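Local coordinates for uncharacterized protein (Pseudomonas syringae pv. tomato, PDB 3K4I) that is of unknown function but belongs to the RraA-like family of alpha/beta proteins, assembles as a trimer and carries magnesium ions between its subunits, at residues C[115-120]-C[171-176]; C[97-102]-C[147-152]; C[205-208]-C[212-215]; C[33-38]-C[186-191]. All coordinates share one frame; numbering follows the deposited sequence.

Contacts 1 and 2 lie in the mixed sheet and its loops, whereas contacts 3 and 4 share helix 186-207, which leads away from that body. Contact 4 joins the ends of the longest loop, and contacts 1 and 2, whose segments alternate along the chain, are nested inside it; contact 3 follows near the C-terminus. The centres of contacts 1 and 2 are about 17 Å apart and their residues touch, for instance Ile118 on Val99. The centres of contacts 2 and 3 are about 49 Å apart, on opposite sides of the chain's centre. All four reach neighbouring subunits. Helix 186-207 also carries Glu200, which in a neighbouring copy completes the magnesium site of contact 2.

Contact 1 of 4, residues C[115-120]-C[171-176]; sequences GTVIDG and MVCDGS
Val117 meets Cys173 and selenomethionine Met171 through a single methyl. Its CG2 lies 3.6 Å from Cys173 SG, the nearest side-chain approach, and 4.2 Å from Met171 CE. The geometry of each chain explains this meeting. On Val117, chi1 of 174° sets CG1 anti to the backbone N and leaves CG2 to project at the sulfur. Met171 folds back on itself, its three torsions all close to -60°, and so brings its terminal methyl round to the same CG2. The strands 115-119 and 170-174 belong to one mixed sheet but are not paired with each other: the closest CA atoms, of Val117 and Cys173, are 8.4 Å apart, and side chains fill the interval. In the second shell, Val86 touches both Val117 and Met171, while Cys178 touches both Val117 and Cys173; strands 85-90 and 177-181 thereby line the same core. At the end of strand 170-174, Asp174 OD1 accepts from Ser176 N at 3.0 Å, an Asx turn in which the N-H comes from above the carboxylate plane; OD1 also bonds Thr25 OG1. The contact itself, made of methyl groups and a sulfur in a buried interior, is therefore held by dispersion and close fit, without directional polar bonds.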
# COMPACT_ATOMS: atom_id res chain seq x y z
N GLY C 115 19.75 -2.90 -1.64
CA GLY C 115 18.32 -2.77 -1.89
C GLY C 115 18.03 -2.88 -3.38
O GLY C 115 18.95 -2.90 -4.23
N THR C 116 16.75 -2.93 -3.69
CA THR C 116 16.31 -3.06 -5.07
C THR C 116 15.16 -2.10 -5.30
O THR C 116 14.20 -2.08 -4.52
CB THR C 116 15.88 -4.50 -5.41
OG1 THR C 116 17.02 -5.34 -5.28
CG2 THR C 116 15.43 -4.60 -6.84
N VAL C 117 15.28 -1.33 -6.38
CA VAL C 117 14.29 -0.34 -6.78
C VAL C 117 13.74 -0.84 -8.11
O VAL C 117 14.54 -1.08 -9.02
CB VAL C 117 14.97 1.02 -6.99
CG1 VAL C 117 14.00 2.03 -7.54
CG2 VAL C 117 15.55 1.51 -5.68
N ILE C 118 12.41 -0.95 -8.26
CA ILE C 118 11.81 -1.54 -9.47
C ILE C 118 10.74 -0.69 -10.11
O ILE C 118 9.72 -0.36 -9.49
CB ILE C 118 11.22 -2.95 -9.20
CG1 ILE C 118 12.23 -3.84 -8.48
CG2 ILE C 118 10.82 -3.61 -10.50
CD1 ILE C 118 11.66 -5.17 -8.04
N ASP C 119 11.00 -0.35 -11.38
CA ASP C 119 9.99 0.27 -12.25
C ASP C 119 9.23 -0.92 -12.83
O ASP C 119 9.46 -1.35 -13.96
CB ASP C 119 10.70 1.12 -13.32
CG ASP C 119 9.78 1.57 -14.45
OD1 ASP C 119 8.62 1.84 -14.19
OD2 ASP C 119 10.27 1.63 -15.60
N GLY C 120 8.30 -1.45 -12.03
CA GLY C 120 7.74 -2.76 -12.24
C GLY C 120 7.36 -3.34 -10.90
O GLY C 120 7.24 -2.62 -9.91
N MSE C 171 21.73 6.31 -4.84
CA MSE C 171 20.29 5.98 -4.62
C MSE C 171 20.02 6.01 -3.14
O MSE C 171 20.77 5.37 -2.34
CB MSE C 171 19.97 4.55 -5.10
CG MSE C 171 20.24 4.29 -6.56
SE MSE C 171 19.18 5.44 -7.76
CE MSE C 171 17.36 4.99 -7.19
N VAL C 172 18.97 6.74 -2.74
CA VAL C 172 18.57 6.77 -1.33
C VAL C 172 17.06 6.55 -1.32
O VAL C 172 16.31 7.20 -2.09
CB VAL C 172 18.92 8.07 -0.61
CG1 VAL C 172 18.49 7.98 0.90
CG2 VAL C 172 20.45 8.36 -0.73
N CYS C 173 16.65 5.55 -0.53
CA CYS C 173 15.25 5.14 -0.50
C CYS C 173 14.82 4.92 0.92
O CYS C 173 15.58 4.36 1.71
CB CYS C 173 15.08 3.81 -1.26
SG CYS C 173 15.78 3.81 -2.91
N ASP C 174 13.58 5.33 1.23
CA ASP C 174 12.97 5.08 2.54
C ASP C 174 11.46 4.99 2.42
O ASP C 174 10.92 4.75 1.32
CB ASP C 174 13.43 6.15 3.57
CG ASP C 174 13.06 7.59 3.17
OD1 ASP C 174 12.15 7.83 2.34
OD2 ASP C 174 13.68 8.52 3.73
N GLY C 175 10.75 5.16 3.54
CA GLY C 175 9.28 5.06 3.52
C GLY C 175 8.58 6.02 2.57
O GLY C 175 7.45 5.73 2.09
N SER C 176 9.23 7.14 2.26
CA SER C 176 8.64 8.13 1.36
C SER C 176 8.91 7.85 -0.13
O SER C 176 8.38 8.54 -1.00
CB SER C 176 9.12 9.54 1.76
OG SER C 176 8.75 9.81 3.11

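Contact 2 of 4, residues C[97-102]-C[147-152]; sequences CTVWGD and NRTQLK. With MG (magnesium ion), chain H.
Cys97 and Arg148 mark the closest backbone approach, their CA atoms 6.5 Å apart, where the loop before helix 102-110 runs past the chain entering strand 150-154. Cys97 lies alongside the aliphatic part of Arg148: its CB is 3.6 Å from Arg148 CD and 3.7 Å from Arg148 CB. Its sulfur sits between backbone N and carbonyl carbon (chi1 54°), and from there SG reaches Thr149 CG2 at 3.9 Å. The same Thr149 methyl receives Val99 CG1 at 4.0 Å, the two side chains crossing at about a right angle. Thr149 is thus two-sided in chemistry: its methyl serves the apolar patch, while OG1 hydrogen-bonds with Asn91 OD1 and Gln63 O. Arg148 stays extended from CG to NE, which carries the guanidinium beyond Cys97; NH1 bonds Ser144 O, and NH2 forms salt bridges with Asp33 and Asp38 of the third subunit. At the other end of segment 97-102, Asp102 OD2 binds magnesium at 2.1 Å. Four waters and Glu200 OE1 of the third subunit complete six ligands, a bridge between subunits. Gly101 is the N-cap of helix 102-110, while Gln150 pairs through its backbone with Gln63 of strand 53-63, and Val99 rests on Tyr62 of that strand and Ile118 of strand 115-119.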
# COMPACT_ATOMS: atom_id res chain seq x y z
N CYS C 97 4.23 -9.19 -14.74
CA CYS C 97 5.31 -10.12 -14.44
C CYS C 97 6.26 -9.43 -13.46
O CYS C 97 6.27 -8.20 -13.34
CB CYS C 97 6.06 -10.56 -15.70
SG CYS C 97 6.68 -9.20 -16.74
N THR C 98 7.03 -10.24 -12.76
CA THR C 98 7.92 -9.74 -11.70
C THR C 98 9.39 -9.92 -12.08
O THR C 98 9.75 -10.83 -12.84
CB THR C 98 7.64 -10.47 -10.39
OG1 THR C 98 7.79 -11.87 -10.58
CG2 THR C 98 6.22 -10.17 -9.91
N VAL C 99 10.24 -9.04 -11.56
CA VAL C 99 11.66 -9.06 -11.87
C VAL C 99 12.49 -9.07 -10.59
O VAL C 99 13.64 -8.62 -10.58
CB VAL C 99 12.11 -7.91 -12.83
CG1 VAL C 99 11.52 -8.09 -14.25
CG2 VAL C 99 11.78 -6.55 -12.28
N TRP C 100 11.91 -9.61 -9.52
CA TRP C 100 12.65 -9.81 -8.23
C TRP C 100 11.87 -10.83 -7.41
O TRP C 100 10.64 -10.80 -7.39
CB TRP C 100 12.75 -8.52 -7.45
CG TRP C 100 13.73 -8.62 -6.29
CD1 TRP C 100 13.44 -8.89 -4.99
CD2 TRP C 100 15.15 -8.48 -6.38
NE1 TRP C 100 14.62 -8.91 -4.23
CE2 TRP C 100 15.67 -8.66 -5.07
CE3 TRP C 100 16.03 -8.19 -7.45
CZ2 TRP C 100 17.05 -8.60 -4.79
CZ3 TRP C 100 17.40 -8.14 -7.19
CH2 TRP C 100 17.90 -8.32 -5.84
N GLY C 101 12.57 -11.74 -6.74
CA GLY C 101 11.89 -12.72 -5.89
C GLY C 101 12.85 -13.27 -4.85
O GLY C 101 13.86 -12.62 -4.56
N ASP C 102 12.54 -14.45 -4.33
CA ASP C 102 13.26 -15.00 -3.16
C ASP C 102 14.73 -15.29 -3.40
O ASP C 102 15.58 -14.94 -2.55
CB ASP C 102 12.53 -16.22 -2.55
CG ASP C 102 12.24 -17.35 -3.55
OD1 ASP C 102 12.72 -17.38 -4.72
OD2 ASP C 102 11.48 -18.25 -3.14
N ASN C 147 9.41 -16.11 -20.05
CA ASN C 147 8.48 -15.98 -21.19
C ASN C 147 7.59 -14.74 -21.16
O ASN C 147 6.64 -14.66 -21.96
CB ASN C 147 7.62 -17.25 -21.38
CG ASN C 147 8.40 -18.44 -21.91
OD1 ASN C 147 8.04 -19.60 -21.66
ND2 ASN C 147 9.48 -18.18 -22.64
N ARG C 148 7.87 -13.78 -20.28
CA ARG C 148 7.08 -12.56 -20.20
C ARG C 148 7.90 -11.31 -20.49
O ARG C 148 7.46 -10.38 -21.18
CB ARG C 148 6.37 -12.44 -18.85
CG ARG C 148 5.31 -13.53 -18.63
CD ARG C 148 4.42 -13.26 -17.40
NE ARG C 148 3.32 -14.22 -17.31
CZ ARG C 148 3.42 -15.41 -16.72
NH1 ARG C 148 4.56 -15.78 -16.15
NH2 ARG C 148 2.38 -16.23 -16.70
N THR C 149 9.11 -11.29 -19.96
CA THR C 149 10.04 -10.19 -20.19
C THR C 149 11.43 -10.80 -20.17
O THR C 149 11.58 -11.93 -19.70
CB THR C 149 9.89 -9.06 -19.13
OG1 THR C 149 10.60 -7.90 -19.58
CG2 THR C 149 10.39 -9.49 -17.77
N GLN C 150 12.42 -10.12 -20.76
CA GLN C 150 13.78 -10.64 -20.79
C GLN C 150 14.81 -9.54 -20.61
O GLN C 150 14.55 -8.37 -20.91
CB GLN C 150 14.06 -11.43 -22.09
CG GLN C 150 14.35 -10.55 -23.27
CD GLN C 150 14.63 -11.31 -24.55
OE1 GLN C 150 14.10 -12.42 -24.79
NE2 GLN C 150 15.41 -10.69 -25.42
N LEU C 151 15.96 -9.90 -20.05
CA LEU C 151 17.03 -8.92 -19.89
C LEU C 151 17.54 -8.41 -21.23
O LEU C 151 17.75 -9.19 -22.17
CB LEU C 151 18.21 -9.55 -19.14
CG LEU C 151 17.90 -9.74 -17.68
CD1 LEU C 151 18.81 -10.81 -17.08
CD2 LEU C 151 18.06 -8.42 -16.94
N LYS C 152 17.72 -7.10 -21.31
CA LYS C 152 18.28 -6.46 -22.50
C LYS C 152 19.74 -6.13 -22.20
O LYS C 152 20.62 -6.54 -22.93
CB LYS C 152 17.54 -5.18 -22.89
CG LYS C 152 18.19 -4.47 -24.07
CD LYS C 152 17.35 -3.26 -24.50
CE LYS C 152 17.70 -2.84 -25.92
NZ LYS C 152 16.92 -1.63 -26.35
MG MG H . 10.15 -19.50 -4.09
O HOH W 1 9.94 -18.23 -5.63
O HOH W 2 8.66 -18.54 -3.07
O HOH W 3 8.69 -20.67 -4.81
O HOH W 4 10.31 -20.92 -2.64

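Contact 3 of 4, residues C[205-208]-C[212-215]; sequences EAIS and TLEQ
Apolar contacts join Ile207, in the last turn of helix 186-207, to the start of helix 213-219. Ile207 CG2 does all the touching: it lies 3.9 Å from Leu213 CA, 4.1 Å from Leu213 CD1 and 4.0 Å from the carbonyl oxygen Thr212 O. With CG1 occupying the position between backbone N and carbonyl carbon, CG2 is left to face the second helix. Ala216 of that helix also touches Ile207, and Phe107 of the second subunit packs on it.

Hydrogen bonds organise the start of the second helix. Thr212 and Gln215 form a capping box: Gln215 N donates to Thr212 OG1 at 3.0 Å, and Thr212 N donates to Gln215 OE1, also at 3.0 Å. Both are fairly straight, with N-H...O angles of 162° and 165°, although the N-H reaching OE1 is tilted from the carbonyl plane by 31°. Asp79 of the second subunit takes the next amides, OD1 from Leu213 N and OD2 from Glu214 N.

Three successive first-turn amides are therefore bound by side-chain oxygens, one of them intramolecularly and two across the interface. The Asp79 carboxylate is probably stabilised by the positive end of the helix dipole.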
# COMPACT_ATOMS: atom_id res chain seq x y z
N GLU C 205 12.17 22.11 16.57
CA GLU C 205 12.42 22.41 17.99
C GLU C 205 11.65 23.66 18.45
O GLU C 205 11.07 23.68 19.55
CB GLU C 205 13.91 22.52 18.25
CG GLU C 205 14.60 21.18 18.22
CD GLU C 205 16.11 21.28 17.99
OE1 GLU C 205 16.67 22.40 17.88
OE2 GLU C 205 16.72 20.19 17.89
N ALA C 206 11.61 24.67 17.58
CA ALA C 206 10.90 25.89 17.89
C ALA C 206 9.38 25.69 18.03
O ALA C 206 8.77 26.10 19.03
CB ALA C 206 11.24 26.99 16.84
N ILE C 207 8.76 25.09 17.02
CA ILE C 207 7.34 24.82 17.12
C ILE C 207 6.98 23.86 18.25
O ILE C 207 5.87 23.94 18.78
CB ILE C 207 6.69 24.41 15.77
CG1 ILE C 207 7.21 23.04 15.31
CG2 ILE C 207 6.90 25.52 14.73
CD1 ILE C 207 6.75 22.69 13.88
N SER C 208 7.92 23.00 18.67
CA SER C 208 7.67 22.09 19.79
C SER C 208 7.89 22.78 21.16
O SER C 208 7.66 22.18 22.23
CB SER C 208 8.55 20.83 19.65
OG SER C 208 8.12 20.02 18.54
N THR C 212 4.87 29.88 16.94
CA THR C 212 4.09 29.73 15.69
C THR C 212 5.05 29.29 14.59
O THR C 212 6.28 29.49 14.68
CB THR C 212 3.43 31.05 15.22
OG1 THR C 212 4.44 32.03 14.92
CG2 THR C 212 2.48 31.60 16.26
N LEU C 213 4.51 28.66 13.54
CA LEU C 213 5.33 28.28 12.41
C LEU C 213 5.89 29.54 11.74
O LEU C 213 7.07 29.57 11.34
CB LEU C 213 4.53 27.42 11.42
CG LEU C 213 5.28 26.82 10.22
CD1 LEU C 213 6.58 26.16 10.69
CD2 LEU C 213 4.43 25.80 9.48
N GLU C 214 5.06 30.59 11.67
CA GLU C 214 5.48 31.87 11.10
C GLU C 214 6.77 32.35 11.76
O GLU C 214 7.75 32.63 11.07
CB GLU C 214 4.40 32.93 11.30
CG GLU C 214 3.29 32.89 10.27
CD GLU C 214 2.60 34.23 10.07
OE1 GLU C 214 1.64 34.28 9.26
OE2 GLU C 214 3.01 35.24 10.70
N GLN C 215 6.75 32.40 13.10
CA GLN C 215 7.90 32.84 13.92
C GLN C 215 9.15 32.01 13.64
O GLN C 215 10.23 32.55 13.38
CB GLN C 215 7.61 32.68 15.40
CG GLN C 215 6.62 33.61 16.05
CD GLN C 215 6.57 33.36 17.55
OE1 GLN C 215 5.75 32.57 18.05
NE2 GLN C 215 7.50 33.99 18.28

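Contact 4 of 4, residues C[33-38]-C[186-191]; sequences DSLGID and AAEVVL
Ser34 OG is gripped by two partners, Ala31 O and Arg192 NH1, beside the place where Leu35 packs on Val189 and Glu188. Gly36, with a phi of 90°, completes a Schellman motif at the end of helix 25-33, and the bond from Gly36 N to Asp33 O, 2.9 Å, closes the type I beta turn that contains Leu35. The turn directs Leu35 at helix 186-207, whose segment is regular: Val190 N bonds Ala186 O, likewise at 2.9 Å. The CA atoms of Leu35 and Val189 are 8.2 Å apart, a spacing bridged by side chains alone. Val189 adds Leu28, Ala31 and Leu32 to its contacts, so it packs against helix 25-33 as well as the turn that follows. Glu188 contributes its aliphatic part. Its CG is anti to the backbone N (chi1 177°), and the chain then bends at chi2, which carries the carboxylate away to a salt bridge between OE2 and Arg192 NE. Through its bond to Ser34, the same arginine ties a residue of the turn to the helix carrying Glu188. Where the side chains meet, Leu35 CD1 sits 4.1 Å from Glu188 CG and only 3.5 Å from Val189 CG2, a tight methyl-to-methyl approach.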
# COMPACT_ATOMS: atom_id res chain seq x y z
N ASP C 33 16.57 19.93 -5.59
CA ASP C 33 15.71 20.99 -6.12
C ASP C 33 16.47 22.31 -6.16
O ASP C 33 16.29 23.11 -7.07
CB ASP C 33 14.46 21.19 -5.24
CG ASP C 33 13.40 20.14 -5.46
OD1 ASP C 33 13.57 19.27 -6.35
OD2 ASP C 33 12.39 20.21 -4.73
N SER C 34 17.32 22.54 -5.14
CA SER C 34 18.14 23.75 -5.08
C SER C 34 19.19 23.81 -6.17
O SER C 34 19.80 24.86 -6.42
CB SER C 34 18.79 23.94 -3.68
OG SER C 34 19.86 23.05 -3.48
N LEU C 35 19.40 22.67 -6.83
CA LEU C 35 20.30 22.57 -7.98
C LEU C 35 19.52 22.47 -9.30
O LEU C 35 20.12 22.36 -10.37
CB LEU C 35 21.33 21.43 -7.78
CG LEU C 35 22.29 21.62 -6.57
CD1 LEU C 35 22.99 20.32 -6.18
CD2 LEU C 35 23.30 22.73 -6.81
N GLY C 36 18.19 22.49 -9.22
CA GLY C 36 17.34 22.56 -10.42
C GLY C 36 16.97 21.20 -10.97
O GLY C 36 16.57 21.09 -12.13
N ILE C 37 17.07 20.17 -10.15
CA ILE C 37 16.98 18.78 -10.61
C ILE C 37 15.93 18.03 -9.79
O ILE C 37 15.90 18.13 -8.57
CB ILE C 37 18.37 18.09 -10.43
CG1 ILE C 37 19.37 18.66 -11.44
CG2 ILE C 37 18.30 16.54 -10.55
CD1 ILE C 37 20.79 18.41 -11.02
N ASP C 38 15.03 17.34 -10.48
CA ASP C 38 14.06 16.44 -9.85
C ASP C 38 14.73 15.13 -9.62
O ASP C 38 15.41 14.64 -10.53
CB ASP C 38 12.91 16.16 -10.83
CG ASP C 38 11.93 17.31 -10.97
OD1 ASP C 38 11.98 18.24 -10.16
OD2 ASP C 38 11.07 17.27 -11.90
N ALA C 186 26.90 14.26 -6.24
CA ALA C 186 26.53 13.56 -5.02
C ALA C 186 27.07 14.23 -3.75
O ALA C 186 26.29 14.48 -2.83
CB ALA C 186 26.94 12.08 -5.07
N ALA C 187 28.36 14.55 -3.73
CA ALA C 187 28.97 15.24 -2.58
C ALA C 187 28.28 16.57 -2.26
O ALA C 187 27.95 16.86 -1.11
CB ALA C 187 30.48 15.45 -2.78
N GLU C 188 28.02 17.36 -3.29
CA GLU C 188 27.38 18.66 -3.10
C GLU C 188 25.93 18.49 -2.60
O GLU C 188 25.49 19.25 -1.75
CB GLU C 188 27.41 19.46 -4.41
CG GLU C 188 26.69 20.82 -4.37
CD GLU C 188 27.37 21.85 -3.47
OE1 GLU C 188 28.60 21.74 -3.17
OE2 GLU C 188 26.66 22.80 -3.04
N VAL C 189 25.19 17.52 -3.14
CA VAL C 189 23.81 17.29 -2.71
C VAL C 189 23.75 16.83 -1.24
O VAL C 189 22.91 17.29 -0.46
CB VAL C 189 23.09 16.30 -3.65
CG1 VAL C 189 21.78 15.84 -3.05
CG2 VAL C 189 22.91 16.98 -5.01
N VAL C 190 24.69 15.98 -0.86
CA VAL C 190 24.72 15.48 0.51
C VAL C 190 25.03 16.62 1.50
O VAL C 190 24.39 16.72 2.54
CB VAL C 190 25.70 14.29 0.65
CG1 VAL C 190 25.99 13.98 2.13
CG2 VAL C 190 25.10 13.07 -0.04
N LEU C 191 25.98 17.48 1.14
CA LEU C 191 26.27 18.69 1.91
C LEU C 191 25.04 19.60 2.05
O LEU C 191 24.71 20.05 3.16
CB LEU C 191 27.44 19.46 1.26
CG LEU C 191 27.96 20.73 1.94
CD1 LEU C 191 28.71 20.37 3.23
CD2 LEU C 191 28.90 21.48 0.99